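Local coordinates for nucleoside-diphosphate sugar epimerase (SulA family) (Corynebacterium glutamicum, PDB 3OH8), which probably acts as a nucleoside-diphosphate sugar epimerase, with a Rossmann-type domain of the NAD-dependent epimerase/dehydratase family that is likely to bind a dinucleotide, at residues L192-D197 with A237-E242; A88-V93 with T119-Y124; D355-G360 with E421-T426. All coordinates share one frame; numbering follows the deposited sequence.

Interaction 1 (L192-D197 with A237-E242)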
ATOM      1  N   LEU A 192       9.946 -12.253  22.628  1.00 19.82           N
ATOM      2  CA  LEU A 192      11.119 -12.619  23.427  1.00 21.35           C
ATOM      3  C   LEU A 192      11.237 -14.115  23.647  1.00 23.16           C
ATOM      4  O   LEU A 192      12.129 -14.574  24.353  1.00 22.13           O
ATOM      5  CB  LEU A 192      11.122 -11.884  24.769  1.00 19.89           C
ATOM      6  CG  LEU A 192      11.326 -10.370  24.645  1.00 24.92           C
ATOM      7  CD1 LEU A 192      11.098  -9.675  25.975  1.00 26.52           C
ATOM      8  CD2 LEU A 192      12.718 -10.066  24.089  1.00 23.36           C
ATOM      9  N   ASN A 193      10.335 -14.874  23.042  1.00 20.14           N
ATOM     10  CA  ASN A 193      10.382 -16.318  23.162  1.00 21.54           C
ATOM     11  C   ASN A 193       9.576 -16.964  22.046  1.00 18.73           C
ATOM     12  O   ASN A 193       8.582 -17.621  22.316  1.00 21.10           O
ATOM     13  CB  ASN A 193       9.823 -16.754  24.531  1.00 23.61           C
ATOM     14  CG  ASN A 193       9.933 -18.257  24.756  1.00 30.71           C
ATOM     15  OD1 ASN A 193      10.837 -18.908  24.233  1.00 32.74           O
ATOM     16  ND2 ASN A 193       9.012 -18.809  25.539  1.00 30.77           N
ATOM     17  N   PRO A 194      10.002 -16.773  20.784  1.00 21.02           N
ATOM     18  CA  PRO A 194       9.214 -17.258  19.642  1.00 21.94           C
ATOM     19  C   PRO A 194       9.186 -18.790  19.541  1.00 26.21           C
ATOM     20  O   PRO A 194      10.198 -19.451  19.786  1.00 22.29           O
ATOM     21  CB  PRO A 194       9.933 -16.638  18.436  1.00 16.10           C
ATOM     22  CG  PRO A 194      11.352 -16.455  18.908  1.00 14.59           C
ATOM     23  CD  PRO A 194      11.207 -16.046  20.351  1.00 17.48           C
ATOM     24  N   ALA A 195       8.026 -19.338  19.189  1.00 22.29           N
ATOM     25  CA  ALA A 195       7.856 -20.781  19.078  1.00 24.53           C
ATOM     26  C   ALA A 195       8.856 -21.394  18.100  1.00 24.30           C
ATOM     27  O   ALA A 195       9.126 -20.830  17.045  1.00 21.11           O
ATOM     28  CB  ALA A 195       6.433 -21.110  18.648  1.00 23.05           C
ATOM     29  N   SER A 196       9.394 -22.558  18.449  1.00 26.63           N
ATOM     30  CA  SER A 196      10.347 -23.264  17.580  1.00 28.27           C
ATOM     31  C   SER A 196       9.815 -23.476  16.177  1.00 21.99           C
ATOM     32  O   SER A 196      10.586 -23.550  15.221  1.00 22.34           O
ATOM     33  CB  SER A 196      10.701 -24.636  18.162  1.00 27.83           C
ATOM     34  OG  SER A 196      11.404 -24.494  19.378  1.00 39.88           O
ATOM     35  N   ASP A 197       8.499 -23.595  16.069  1.00 19.91           N
ATOM     36  CA  ASP A 197       7.858 -23.951  14.810  1.00 23.94           C
ATOM     37  C   ASP A 197       7.156 -22.751  14.162  1.00 24.38           C
ATOM     38  O   ASP A 197       6.296 -22.913  13.288  1.00 20.77           O
ATOM     39  CB  ASP A 197       6.846 -25.083  15.045  1.00 27.08           C
ATOM     40  CG  ASP A 197       5.651 -24.644  15.902  1.00 27.09           C
ATOM     41  OD1 ASP A 197       5.694 -23.547  16.500  1.00 23.72           O
ATOM     42  OD2 ASP A 197       4.660 -25.400  15.973  1.00 25.18           O
ATOM     43  N   ALA A 237      15.742 -14.300  13.539  1.00 19.60           N
ATOM     44  CA  ALA A 237      16.849 -14.642  12.641  1.00 18.19           C
ATOM     45  C   ALA A 237      17.356 -16.056  12.912  1.00 16.75           C
ATOM     46  O   ALA A 237      17.690 -16.795  11.986  1.00 15.98           O
ATOM     47  CB  ALA A 237      17.974 -13.630  12.761  1.00 21.53           C
ATOM     48  N   GLU A 238      17.394 -16.439  14.181  1.00 17.36           N
ATOM     49  CA  GLU A 238      17.799 -17.793  14.533  1.00 18.34           C
ATOM     50  C   GLU A 238      16.844 -18.822  13.959  1.00 20.67           C
ATOM     51  O   GLU A 238      17.275 -19.856  13.451  1.00 19.31           O
ATOM     52  CB  GLU A 238      17.923 -17.947  16.057  1.00 18.89           C
ATOM     53  CG  GLU A 238      19.098 -17.149  16.616  1.00 21.11           C
ATOM     54  CD  GLU A 238      19.183 -17.159  18.131  1.00 28.92           C
ATOM     55  OE1 GLU A 238      18.281 -17.719  18.785  1.00 28.68           O
ATOM     56  OE2 GLU A 238      20.154 -16.590  18.668  1.00 29.67           O
ATOM     57  N   LEU A 239      15.542 -18.550  14.043  1.00 19.29           N
ATOM     58  CA  LEU A 239      14.567 -19.464  13.475  1.00 22.33           C
ATOM     59  C   LEU A 239      14.757 -19.552  11.965  1.00 22.03           C
ATOM     60  O   LEU A 239      14.633 -20.626  11.377  1.00 19.40           O
ATOM     61  CB  LEU A 239      13.140 -19.037  13.823  1.00 24.61           C
ATOM     62  CG  LEU A 239      12.748 -19.129  15.300  1.00 21.71           C
ATOM     63  CD1 LEU A 239      11.309 -18.653  15.498  1.00 21.92           C
ATOM     64  CD2 LEU A 239      12.935 -20.553  15.838  1.00 20.22           C
ATOM     65  N   VAL A 240      15.069 -18.423  11.338  1.00 20.18           N
ATOM     66  CA  VAL A 240      15.329 -18.431   9.909  1.00 20.94           C
ATOM     67  C   VAL A 240      16.537 -19.330   9.648  1.00 20.58           C
ATOM     68  O   VAL A 240      16.512 -20.188   8.768  1.00 22.54           O
ATOM     69  CB  VAL A 240      15.575 -17.010   9.354  1.00 17.48           C
ATOM     70  CG1 VAL A 240      16.065 -17.078   7.916  1.00 19.06           C
ATOM     71  CG2 VAL A 240      14.305 -16.180   9.442  1.00 17.31           C
ATOM     72  N   ALA A 241      17.587 -19.139  10.436  1.00 24.09           N
ATOM     73  CA  ALA A 241      18.787 -19.954  10.309  1.00 27.01           C
ATOM     74  C   ALA A 241      18.445 -21.440  10.407  1.00 28.68           C
ATOM     75  O   ALA A 241      18.957 -22.249   9.642  1.00 29.56           O
ATOM     76  CB  ALA A 241      19.793 -19.575  11.384  1.00 24.73           C
ATOM     77  N   GLU A 242      17.563 -21.793  11.336  1.00 27.90           N
ATOM     78  CA  GLU A 242      17.283 -23.200  11.612  1.00 27.66           C
ATOM     79  C   GLU A 242      16.346 -23.847  10.598  1.00 28.63           C
ATOM     80  O   GLU A 242      16.265 -25.074  10.517  1.00 28.04           O
ATOM     81  CB  GLU A 242      16.729 -23.358  13.032  1.00 28.46           C
ATOM     82  CG  GLU A 242      17.682 -22.827  14.096  1.00 35.12           C
ATOM     83  CD  GLU A 242      16.995 -22.538  15.428  1.00 39.35           C
ATOM     84  OE1 GLU A 242      15.849 -23.009  15.638  1.00 36.33           O
ATOM     85  OE2 GLU A 242      17.609 -21.835  16.262  1.00 41.20           O
TER
HETATM   86  O   HOH W   1      14.102 -23.746  18.080  1.00 65.99           O
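The loop Leu192-Asp197 runs past the C-terminal end of helix 222-242 and comes nearest where the CA atoms of Ser196 and Leu239 lie 7.0 Å apart. Leu239 carries the contact. Its CG stands anti to the carbonyl carbon (chi1 -67°), which swings the isobutyl fork out from the last helical turn and into the bend of the loop. The two methyls divide the work. CD1 of Leu239 meets the pyrrolidine of Pro194 obliquely, 3.8 Å from Pro194 CB, and also sits 3.4 Å from Ala195 O. CD2 of Leu239 is turned to the neighbouring peptides, 3.9 Å from Ser196 O. The leucine thus packs against one proline ring and two backbone carbonyls; the carbonyl contacts are van der Waals ones. Leu198 and Leu199, further along the same loop, add apolar cover to Leu239.

On the outer side a water links the polar ends. It lies 3.1 Å from Ser196 OG and donates to Glu242 OE1, also 3.1 Å away, so the serine and the last residue of the helix are joined only through solvent in this surface contact.

Upstream, Leu192 touches Leu231 and Pro194 touches Phe235. Leu231, Phe235 and Leu239 are spaced by four along the helix, so the loop follows one stripe of it in the helix's own direction. Helix 222-242 joins the parallel strands 204-207 and 248-254; the loop leads into the first of them and packs on the helix of a beta-alpha-beta crossover, the building unit of the Rossmann fold.

Interaction 2 (A88-V93 with T119-Y124); sequences ANWRHV and TGMFAY
A Met-aromatic contact between Met121 and Trp90, with an aromatic pair of His92 and Phe122 beside it, holds the start of helix 119-139 against the antiparallel sheet. Met121, modelled as selenomethionine, reaches out with CG anti to its own N (chi1 169°) and an extended chain beyond, so that SE and CE arrive along the benzo end of the indole. SE of Met121 is 4.0 Å from Trp90 CH2, and CE of Met121 is 4.0 Å from Trp90 CZ2. The selenium approaches obliquely, 5.2 Å from the centroid of the Trp90 six-membered ring.

A seven-stranded antiparallel sheet followed by a long helix is consistent with the helix-grip fold of START and Bet v 1-like domains, and here strand 91-99 faces that helix. Side chains alternate along the extended chain, and Trp90 and His92, two residues apart, both point to the helix.

His92 and Phe122 reach toward one another from strand and helix, and their rings meet obliquely, planes at 70° and centroids 5.1 Å apart. NE2 of His92 lies at the edge of the phenyl ring, near its plane, 3.3 Å from Phe122 CZ. The imidazole's other nitrogen makes a weak bond back to its neighbour's backbone, from His92 ND1 to Val93 O at 3.4 Å. Around this buried patch, Trp60 meets Trp90 edge-to-face, His94 stacks on His92, and Asp107 of strand 102-110 touches both His92 and Phe122.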
ATOM      1  N   ALA A  88     -25.516   4.974   2.833  1.00 57.84           N
ATOM      2  CA  ALA A  88     -26.703   4.135   2.795  1.00 60.35           C
ATOM      3  C   ALA A  88     -27.383   4.209   1.444  1.00 58.23           C
ATOM      4  O   ALA A  88     -27.175   5.153   0.682  1.00 62.11           O
ATOM      5  CB  ALA A  88     -27.670   4.538   3.887  1.00 60.73           C
ATOM      6  N   ASN A  89     -28.213   3.211   1.163  1.00 53.59           N
ATOM      7  CA  ASN A  89     -28.885   3.126  -0.121  1.00 51.74           C
ATOM      8  C   ASN A  89     -27.842   3.116  -1.236  1.00 43.82           C
ATOM      9  O   ASN A  89     -28.016   3.721  -2.294  1.00 47.28           O
ATOM     10  CB  ASN A  89     -29.855   4.294  -0.284  1.00 58.58           C
ATOM     11  CG  ASN A  89     -31.105   3.907  -1.054  1.00 63.70           C
ATOM     12  OD1 ASN A  89     -32.090   3.451  -0.473  1.00 63.75           O
ATOM     13  ND2 ASN A  89     -31.069   4.085  -2.369  1.00 65.59           N
ATOM     14  N   TRP A  90     -26.752   2.410  -0.971  1.00 35.61           N
ATOM     15  CA  TRP A  90     -25.594   2.382  -1.848  1.00 28.03           C
ATOM     16  C   TRP A  90     -25.662   1.158  -2.754  1.00 23.05           C
ATOM     17  O   TRP A  90     -25.851   0.036  -2.286  1.00 21.71           O
ATOM     18  CB  TRP A  90     -24.327   2.358  -0.983  1.00 28.48           C
ATOM     19  CG  TRP A  90     -23.023   2.192  -1.718  1.00 28.65           C
ATOM     20  CD1 TRP A  90     -22.422   1.014  -2.069  1.00 27.98           C
ATOM     21  CD2 TRP A  90     -22.148   3.234  -2.162  1.00 26.27           C
ATOM     22  NE1 TRP A  90     -21.229   1.261  -2.707  1.00 26.59           N
ATOM     23  CE2 TRP A  90     -21.040   2.617  -2.779  1.00 27.33           C
ATOM     24  CE3 TRP A  90     -22.195   4.630  -2.100  1.00 30.03           C
ATOM     25  CZ2 TRP A  90     -19.987   3.346  -3.326  1.00 31.25           C
ATOM     26  CZ3 TRP A  90     -21.155   5.352  -2.649  1.00 29.58           C
ATOM     27  CH2 TRP A  90     -20.062   4.709  -3.253  1.00 33.84           C
ATOM     28  N   ARG A  91     -25.515   1.370  -4.058  1.00 24.32           N
ATOM     29  CA  ARG A  91     -25.482   0.245  -4.987  1.00 25.37           C
ATOM     30  C   ARG A  91     -24.376   0.449  -6.027  1.00 24.59           C
ATOM     31  O   ARG A  91     -24.444   1.362  -6.843  1.00 23.98           O
ATOM     32  CB  ARG A  91     -26.849   0.072  -5.657  1.00 33.42           C
ATOM     33  CG  ARG A  91     -27.123  -1.326  -6.178  1.00 42.68           C
ATOM     34  CD  ARG A  91     -28.625  -1.543  -6.432  1.00 47.48           C
ATOM     35  NE  ARG A  91     -28.907  -2.894  -6.908  1.00 50.54           N
ATOM     36  CZ  ARG A  91     -28.897  -3.244  -8.190  1.00 61.94           C
ATOM     37  NH1 ARG A  91     -28.628  -2.337  -9.125  1.00 65.24           N
ATOM     38  NH2 ARG A  91     -29.155  -4.498  -8.538  1.00 66.40           N
ATOM     39  N   HIS A  92     -23.366  -0.417  -5.995  1.00 21.11           N
ATOM     40  CA  HIS A  92     -22.168  -0.232  -6.805  1.00 16.30           C
ATOM     41  C   HIS A  92     -22.027  -1.393  -7.783  1.00 17.63           C
ATOM     42  O   HIS A  92     -21.732  -2.518  -7.385  1.00 21.58           O
ATOM     43  CB  HIS A  92     -20.943  -0.142  -5.874  1.00 17.61           C
ATOM     44  CG  HIS A  92     -19.650   0.152  -6.584  1.00 22.07           C
ATOM     45  ND1 HIS A  92     -19.522   0.126  -7.949  1.00 22.90           N
ATOM     46  CD2 HIS A  92     -18.430   0.479  -6.085  1.00 18.12           C
ATOM     47  CE1 HIS A  92     -18.267   0.418  -8.277  1.00 22.39           C
ATOM     48  NE2 HIS A  92     -17.592   0.639  -7.171  1.00 26.10           N
ATOM     49  N   VAL A  93     -22.263  -1.124  -9.064  1.00 18.30           N
ATOM     50  CA  VAL A  93     -22.089  -2.140 -10.090  1.00 19.23           C
ATOM     51  C   VAL A  93     -20.684  -2.033 -10.708  1.00 17.23           C
ATOM     52  O   VAL A  93     -20.257  -0.950 -11.116  1.00 19.01           O
ATOM     53  CB  VAL A  93     -23.144  -2.006 -11.216  1.00 19.41           C
ATOM     54  CG1 VAL A  93     -22.901  -3.059 -12.294  1.00 16.26           C
ATOM     55  CG2 VAL A  93     -24.560  -2.131 -10.648  1.00 19.44           C
ATOM     56  N   THR A 119     -15.808  11.475  -6.979  1.00 19.74           N
ATOM     57  CA  THR A 119     -14.693  11.599  -7.899  1.00 26.49           C
ATOM     58  C   THR A 119     -13.366  11.099  -7.317  1.00 22.18           C
ATOM     59  O   THR A 119     -12.643  10.327  -7.957  1.00 23.30           O
ATOM     60  CB  THR A 119     -14.547  13.056  -8.356  1.00 35.13           C
ATOM     61  OG1 THR A 119     -15.640  13.377  -9.223  1.00 46.16           O
ATOM     62  CG2 THR A 119     -13.256  13.244  -9.102  1.00 39.56           C
ATOM     63  N   GLY A 120     -13.049  11.548  -6.109  1.00 23.80           N
ATOM     64  CA  GLY A 120     -11.811  11.169  -5.441  1.00 22.28           C
ATOM     65  C   GLY A 120     -11.709   9.671  -5.212  1.00 20.54           C
ATOM     66  O   GLY A 120     -10.703   9.047  -5.550  1.00 22.72           O
HETATM   67  N   MSE A 121     -12.756   9.102  -4.630  1.00 17.40           N
HETATM   68  CA  MSE A 121     -12.835   7.668  -4.387  1.00 18.17           C
HETATM   69  C   MSE A 121     -12.534   6.886  -5.655  1.00 21.49           C
HETATM   70  O   MSE A 121     -11.730   5.957  -5.647  1.00 19.86           O
HETATM   71  CB  MSE A 121     -14.236   7.285  -3.906  1.00 17.76           C
HETATM   72  CG  MSE A 121     -14.502   5.768  -3.875  1.00 23.83           C
HETATM   73 SE   MSE A 121     -16.133   5.262  -3.223  1.00 47.38          SE
HETATM   74  CE  MSE A 121     -16.031   3.493  -3.444  1.00 43.85           C
ATOM     75  N   PHE A 122     -13.190   7.254  -6.751  1.00 21.43           N
ATOM     76  CA  PHE A 122     -13.007   6.480  -7.969  1.00 21.37           C
ATOM     77  C   PHE A 122     -11.686   6.703  -8.668  1.00 17.05           C
ATOM     78  O   PHE A 122     -11.133   5.774  -9.249  1.00 17.29           O
ATOM     79  CB  PHE A 122     -14.219   6.584  -8.889  1.00 21.31           C
ATOM     80  CG  PHE A 122     -15.301   5.655  -8.477  1.00 20.23           C
ATOM     81  CD1 PHE A 122     -15.212   4.307  -8.788  1.00 22.36           C
ATOM     82  CD2 PHE A 122     -16.331   6.088  -7.664  1.00 20.66           C
ATOM     83  CE1 PHE A 122     -16.183   3.410  -8.349  1.00 19.84           C
ATOM     84  CE2 PHE A 122     -17.306   5.202  -7.224  1.00 26.90           C
ATOM     85  CZ  PHE A 122     -17.228   3.863  -7.564  1.00 18.55           C
ATOM     86  N   ALA A 123     -11.152   7.913  -8.571  1.00 16.58           N
ATOM     87  CA  ALA A 123      -9.832   8.170  -9.122  1.00 17.93           C
ATOM     88  C   ALA A 123      -8.814   7.262  -8.417  1.00 18.14           C
ATOM     89  O   ALA A 123      -7.893   6.735  -9.055  1.00 17.72           O
ATOM     90  CB  ALA A 123      -9.456   9.647  -8.953  1.00 20.19           C
ATOM     91  N   TYR A 124      -8.994   7.072  -7.108  1.00 12.12           N
ATOM     92  CA  TYR A 124      -8.110   6.187  -6.335  1.00 15.11           C
ATOM     93  C   TYR A 124      -8.254   4.722  -6.760  1.00 15.96           C
ATOM     94  O   TYR A 124      -7.257   4.038  -7.016  1.00 17.02           O
ATOM     95  CB  TYR A 124      -8.381   6.295  -4.821  1.00 15.47           C
ATOM     96  CG  TYR A 124      -7.475   5.380  -4.026  1.00 15.34           C
ATOM     97  CD1 TYR A 124      -6.173   5.778  -3.691  1.00 14.90           C
ATOM     98  CD2 TYR A 124      -7.892   4.111  -3.652  1.00 17.72           C
ATOM     99  CE1 TYR A 124      -5.320   4.940  -2.984  1.00 14.32           C
ATOM    100  CE2 TYR A 124      -7.044   3.256  -2.934  1.00 13.46           C
ATOM    101  CZ  TYR A 124      -5.762   3.682  -2.603  1.00 17.24           C
ATOM    102  OH  TYR A 124      -4.921   2.847  -1.903  1.00 14.25           O
TER

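Interaction 3 (D355-G360 with E421-T426); sequences DAQISG and ENLSHT
Leu423 and Gln357 lie side by side, their side chains running in opposing senses, while Ile358 flanks the far branch of the leucine. In Leu423 the CG stands anti to the carbonyl carbon (chi1 -64°), and this aims the fork across the gap. One prong, CD2 of Leu423, runs beside the aliphatic part of the glutamine and lies 4.3 Å from Gln357 CB. The other, CD1 of Leu423, reaches 4.4 Å from Ile358 CG1. The packing is light, a single leucine laid over two residues of a turn.

The turn is firmly tied. Asp355 to Ile358 form a type I beta turn, with Ile358 N bonded to Asp355 O at 3.0 Å. Asp355 also makes an Asx turn: Gln357 N donates to Asp355 OD1 at 3.0 Å and a fairly straight 159°, coming to the oxygen from above the carboxylate plane, 60° out of it. The second carboxylate oxygen, OD2, forms a salt bridge with Arg351, which fixes the group's rotation. Arg351 touches Gln357, Ile358 and Leu423 as well and hydrogen-bonds His425, so one arginine spans both sides. Behind Ile358 lie Ala352 and Ala300.

On the other segment the chain leaves helix 418-422 through a Schellman motif, with positive phi at Ser424 and a bond of 3.0 Å from Ser424 N to Glu421 O. Two helix C-terminal ends thus meet here, joining the exit of helix 342-354 in the Rossmann-type domain to the DUF1731 region.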
ATOM      1  N   ASP A 355      12.613 -11.298  -5.374  1.00 21.20           N
ATOM      2  CA  ASP A 355      13.749 -10.998  -6.245  1.00 18.83           C
ATOM      3  C   ASP A 355      15.077 -11.282  -5.549  1.00 19.80           C
ATOM      4  O   ASP A 355      15.528 -10.508  -4.705  1.00 18.50           O
ATOM      5  CB  ASP A 355      13.679  -9.533  -6.702  1.00 16.90           C
ATOM      6  CG  ASP A 355      14.772  -9.164  -7.698  1.00 19.55           C
ATOM      7  OD1 ASP A 355      15.561 -10.044  -8.102  1.00 21.41           O
ATOM      8  OD2 ASP A 355      14.833  -7.976  -8.074  1.00 22.60           O
ATOM      9  N   ALA A 356      15.701 -12.397  -5.908  1.00 19.76           N
ATOM     10  CA  ALA A 356      16.956 -12.790  -5.282  1.00 22.45           C
ATOM     11  C   ALA A 356      18.097 -11.792  -5.532  1.00 25.52           C
ATOM     12  O   ALA A 356      19.157 -11.930  -4.942  1.00 26.19           O
ATOM     13  CB  ALA A 356      17.363 -14.185  -5.731  1.00 25.63           C
ATOM     14  N   GLN A 357      17.884 -10.793  -6.393  1.00 18.13           N
ATOM     15  CA  GLN A 357      18.896  -9.751  -6.612  1.00 24.38           C
ATOM     16  C   GLN A 357      19.009  -8.814  -5.417  1.00 27.62           C
ATOM     17  O   GLN A 357      19.999  -8.090  -5.261  1.00 29.66           O
ATOM     18  CB  GLN A 357      18.550  -8.891  -7.823  1.00 27.27           C
ATOM     19  CG  GLN A 357      18.704  -9.555  -9.166  1.00 30.93           C
ATOM     20  CD  GLN A 357      18.217  -8.657 -10.293  1.00 35.67           C
ATOM     21  OE1 GLN A 357      17.030  -8.332 -10.375  1.00 30.72           O
ATOM     22  NE2 GLN A 357      19.132  -8.249 -11.163  1.00 38.45           N
ATOM     23  N   ILE A 358      17.977  -8.812  -4.588  1.00 21.26           N
ATOM     24  CA  ILE A 358      17.895  -7.871  -3.474  1.00 17.84           C
ATOM     25  C   ILE A 358      18.511  -8.454  -2.212  1.00 20.51           C
ATOM     26  O   ILE A 358      18.001  -9.421  -1.645  1.00 19.77           O
ATOM     27  CB  ILE A 358      16.433  -7.448  -3.213  1.00 18.90           C
ATOM     28  CG1 ILE A 358      15.901  -6.719  -4.450  1.00 28.87           C
ATOM     29  CG2 ILE A 358      16.329  -6.556  -1.975  1.00 17.63           C
ATOM     30  CD1 ILE A 358      14.509  -6.221  -4.306  1.00 37.86           C
ATOM     31  N   SER A 359      19.620  -7.873  -1.773  1.00 17.25           N
ATOM     32  CA  SER A 359      20.197  -8.286  -0.504  1.00 20.98           C
ATOM     33  C   SER A 359      21.034  -7.162   0.084  1.00 19.99           C
ATOM     34  O   SER A 359      21.441  -6.240  -0.638  1.00 16.15           O
ATOM     35  CB  SER A 359      21.029  -9.567  -0.662  1.00 29.28           C
ATOM     36  OG  SER A 359      22.303  -9.293  -1.190  1.00 33.29           O
ATOM     37  N   GLY A 360      21.277  -7.227   1.392  1.00 14.22           N
ATOM     38  CA  GLY A 360      21.975  -6.146   2.080  1.00 16.84           C
ATOM     39  C   GLY A 360      21.039  -4.973   2.313  1.00 21.10           C
ATOM     40  O   GLY A 360      19.811  -5.123   2.219  1.00 19.65           O
ATOM     41  N   GLU A 421      17.724   2.205  -8.014  1.00 19.56           N
ATOM     42  CA  GLU A 421      17.949   2.859  -9.300  1.00 23.25           C
ATOM     43  C   GLU A 421      18.937   2.046 -10.138  1.00 27.90           C
ATOM     44  O   GLU A 421      18.783   1.946 -11.354  1.00 27.63           O
ATOM     45  CB  GLU A 421      18.436   4.294  -9.111  1.00 20.57           C
ATOM     46  CG  GLU A 421      17.356   5.241  -8.593  1.00 26.18           C
ATOM     47  CD  GLU A 421      17.915   6.563  -8.094  1.00 36.57           C
ATOM     48  OE1 GLU A 421      19.085   6.596  -7.649  1.00 40.70           O
ATOM     49  OE2 GLU A 421      17.175   7.566  -8.130  1.00 36.02           O
ATOM     50  N   ASN A 422      19.936   1.456  -9.481  1.00 25.20           N
ATOM     51  CA  ASN A 422      20.919   0.627 -10.171  1.00 24.11           C
ATOM     52  C   ASN A 422      20.294  -0.633 -10.750  1.00 28.95           C
ATOM     53  O   ASN A 422      20.791  -1.181 -11.738  1.00 29.93           O
ATOM     54  CB  ASN A 422      22.064   0.249  -9.239  1.00 31.73           C
ATOM     55  CG  ASN A 422      23.026   1.400  -9.009  1.00 42.17           C
ATOM     56  OD1 ASN A 422      23.066   2.352  -9.790  1.00 44.71           O
ATOM     57  ND2 ASN A 422      23.804   1.320  -7.933  1.00 47.72           N
ATOM     58  N   LEU A 423      19.214  -1.090 -10.119  1.00 25.38           N
ATOM     59  CA  LEU A 423      18.461  -2.250 -10.588  1.00 27.93           C
ATOM     60  C   LEU A 423      17.362  -1.856 -11.584  1.00 29.09           C
ATOM     61  O   LEU A 423      16.638  -2.711 -12.083  1.00 37.84           O
ATOM     62  CB  LEU A 423      17.858  -3.009  -9.396  1.00 28.06           C
ATOM     63  CG  LEU A 423      18.814  -3.655  -8.387  1.00 31.29           C
ATOM     64  CD1 LEU A 423      18.093  -4.067  -7.112  1.00 32.73           C
ATOM     65  CD2 LEU A 423      19.548  -4.842  -8.994  1.00 32.96           C
ATOM     66  N   SER A 424      17.245  -0.561 -11.871  1.00 28.75           N
ATOM     67  CA  SER A 424      16.220  -0.057 -12.777  1.00 35.92           C
ATOM     68  C   SER A 424      14.812  -0.196 -12.193  1.00 31.66           C
ATOM     69  O   SER A 424      13.844  -0.413 -12.925  1.00 32.18           O
ATOM     70  CB  SER A 424      16.294  -0.778 -14.130  1.00 46.60           C
ATOM     71  OG  SER A 424      17.526  -0.526 -14.780  1.00 53.32           O
ATOM     72  N   HIS A 425      14.701  -0.086 -10.874  1.00 20.74           N
ATOM     73  CA  HIS A 425      13.398  -0.147 -10.217  1.00 19.33           C
ATOM     74  C   HIS A 425      12.501   0.979 -10.713  1.00 19.21           C
ATOM     75  O   HIS A 425      12.936   2.121 -10.847  1.00 19.88           O
ATOM     76  CB  HIS A 425      13.579  -0.056  -8.694  1.00 20.86           C
ATOM     77  CG  HIS A 425      12.316  -0.245  -7.919  1.00 20.15           C
ATOM     78  ND1 HIS A 425      11.736  -1.481  -7.735  1.00 16.28           N
ATOM     79  CD2 HIS A 425      11.526   0.643  -7.267  1.00 13.78           C
ATOM     80  CE1 HIS A 425      10.640  -1.349  -7.010  1.00 18.21           C
ATOM     81  NE2 HIS A 425      10.488  -0.068  -6.720  1.00 18.09           N
ATOM     82  N   THR A 426      11.239   0.660 -10.969  1.00 16.07           N
ATOM     83  CA  THR A 426      10.249   1.660 -11.327  1.00 18.69           C
ATOM     84  C   THR A 426       9.513   2.081 -10.058  1.00 21.59           C
ATOM     85  O   THR A 426       9.047   1.236  -9.294  1.00 21.36           O
ATOM     86  CB  THR A 426       9.241   1.086 -12.357  1.00 23.77           C
ATOM     87  OG1 THR A 426       9.920   0.810 -13.595  1.00 23.68           O
ATOM     88  CG2 THR A 426       8.078   2.055 -12.613  1.00 22.78           C
TER

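The three contacts follow one another along the chain in the order 2, 1, 3, with no overlap. Interaction 2 belongs to the N-terminal antiparallel-sheet part, interaction 1 to the outer surface of the Rossmann-type domain, and interaction 3 to the seam between that domain and the DUF1731 region. None touches another. Interactions 1 and 3 are closest, with centres about 27 Å and nearest atoms about 12 Å apart. Interaction 2 lies across the chain's centre from both, its centre about 45 Å from that of interaction 1 and about 37 Å from that of interaction 3. They are separate packing points, one buried, one partly buried and one at the surface.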